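Local coordinates for SusD superfamily protein (Bacteroides vulgatus, PDB 3MYV) that probably binds polysaccharide at the outer membrane of the bacterium, as a member of the SusD family of glycan-capturing proteins, at residues D205-K208 / A209-L212. Sequence-based numbering, arbitrary orientation.
Sequences DNRK and AFDL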
loop_
_atom_site.group_PDB
_atom_site.type_symbol
_atom_site.label_atom_id
_atom_site.label_comp_id
_atom_site.label_asym_id
_atom_site.label_seq_id
_atom_site.Cartn_x
_atom_site.Cartn_y
_atom_site.Cartn_z
ATOM N N ASP A 205 5.003 14.302 9.553
ATOM C CA ASP A 205 4.755 14.449 10.979
ATOM C C ASP A 205 5.603 13.361 11.665
ATOM O O ASP A 205 5.085 12.398 12.207
ATOM C CB ASP A 205 3.276 14.246 11.329
ATOM C CG ASP A 205 2.357 15.303 10.763
ATOM O OD1 ASP A 205 2.686 16.521 10.775
ATOM O OD2 ASP A 205 1.257 14.891 10.318
ATOM N N ASN A 206 6.916 13.532 11.645
ATOM C CA ASN A 206 7.823 12.494 12.118
ATOM C C ASN A 206 7.675 12.156 13.593
ATOM O O ASN A 206 7.711 10.998 13.942
ATOM C CB ASN A 206 9.268 12.862 11.769
ATOM C CG ASN A 206 9.467 12.926 10.267
ATOM O OD1 ASN A 206 9.872 13.946 9.715
ATOM N ND2 ASN A 206 9.105 11.851 9.598
ATOM N N ARG A 207 7.461 13.154 14.454
ATOM C CA ARG A 207 7.243 12.899 15.874
ATOM C C ARG A 207 5.972 12.073 16.093
ATOM O O ARG A 207 5.976 11.072 16.833
ATOM C CB ARG A 207 7.191 14.232 16.636
ATOM C CG ARG A 207 6.848 14.149 18.108
ATOM C CD ARG A 207 7.650 13.114 18.856
ATOM N NE ARG A 207 9.087 13.344 18.806
ATOM C CZ ARG A 207 9.972 12.572 19.435
ATOM N NH1 ARG A 207 9.555 11.530 20.162
ATOM N NH2 ARG A 207 11.274 12.838 19.340
ATOM N N LYS A 208 4.882 12.479 15.444
ATOM C CA LYS A 208 3.622 11.740 15.545
ATOM C C LYS A 208 3.778 10.313 15.014
ATOM O O LYS A 208 3.300 9.366 15.652
ATOM C CB LYS A 208 2.475 12.462 14.817
ATOM C CG LYS A 208 2.187 13.868 15.400
ATOM C CD LYS A 208 0.878 14.429 14.842
ATOM C CE LYS A 208 0.607 15.858 15.300
ATOM N NZ LYS A 208 -0.537 16.450 14.525
ATOM N N ALA A 209 4.449 10.162 13.871
ATOM C CA ALA A 209 4.697 8.832 13.283
ATOM C C ALA A 209 5.514 7.945 14.208
ATOM O O ALA A 209 5.152 6.783 14.465
ATOM C CB ALA A 209 5.381 8.943 11.902
ATOM N N PHE A 210 6.600 8.490 14.749
ATOM C CA PHE A 210 7.441 7.706 15.677
ATOM C C PHE A 210 6.643 7.309 16.913
ATOM O O PHE A 210 6.586 6.137 17.281
ATOM C CB PHE A 210 8.711 8.460 16.078
ATOM C CG PHE A 210 9.522 7.720 17.081
ATOM C CD1 PHE A 210 10.373 6.705 16.679
ATOM C CD2 PHE A 210 9.341 7.939 18.437
ATOM C CE1 PHE A 210 11.071 5.956 17.616
ATOM C CE2 PHE A 210 10.022 7.176 19.375
ATOM C CZ PHE A 210 10.892 6.198 18.959
ATOM N N ASP A 211 5.985 8.279 17.544
ATOM C CA ASP A 211 5.337 8.008 18.824
ATOM C C ASP A 211 4.227 6.960 18.661
ATOM O O ASP A 211 4.065 6.083 19.512
ATOM C CB ASP A 211 4.742 9.273 19.422
ATOM C CG ASP A 211 5.771 10.247 19.941
ATOM O OD1 ASP A 211 6.934 9.874 20.135
ATOM O OD2 ASP A 211 5.379 11.412 20.170
ATOM N N LEU A 212 3.465 7.058 17.571
ATOM C CA LEU A 212 2.396 6.101 17.300
ATOM C C LEU A 212 2.966 4.734 16.961
ATOM O O LEU A 212 2.482 3.703 17.472
ATOM C CB LEU A 212 1.471 6.597 16.170
ATOM C CG LEU A 212 0.287 5.670 15.813
ATOM C CD1 LEU A 212 -0.520 5.240 17.044
ATOM C CD2 LEU A 212 -0.644 6.340 14.818
#
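Arg207 and Asp211 form an i to i+4 salt bridge along the first turns of helix 206-223, a local contact within one helix of the SusD fold, made by one of two modelled conformers of the arginine. NH1 of Arg207 reaches OD1 of Asp211 at 3.1 Å, on the syn side of the carboxylate and somewhat out of its plane; the N-H...O angle is 149°, and OD1 sits near the edge of the guanidinium, slightly tilted from its plane. The arginine chain leaves with CG anti to the backbone N (chi1 175°) and bends at chi2 and chi3, which turns it toward the acid and brings its CD close to Asp211 OD2. Guanidinium and carboxylate planes stand 52° apart, and a single nitrogen does the bridging. NH1 also lies 4.0 Å from CD2 of Phe210, whose buried side chain runs beside the arginine and packs against Leu348 of helix 334-348 and Ala352 of helix 350-367. Without the carboxylate, as with an alanine here, the Arg207 guanidinium is likely to lose its anionic mate and the restraint on this conformer. Beneath the side chains the backbone bonds are regular: Asp205 O accepts from Ala209 N at 2.9 Å, and Lys208 O from Leu212 N at 3.0 Å. Asp205 occupies the N-cap position, but its OD2 bonds to ND1 of His203 instead of capping. The arrangement is that of an opening alpha-helical turn with an Arg-Asp i to i+4 ion pair, made in this conformer, in the helix-rich, TPR-related architecture of SusD proteins.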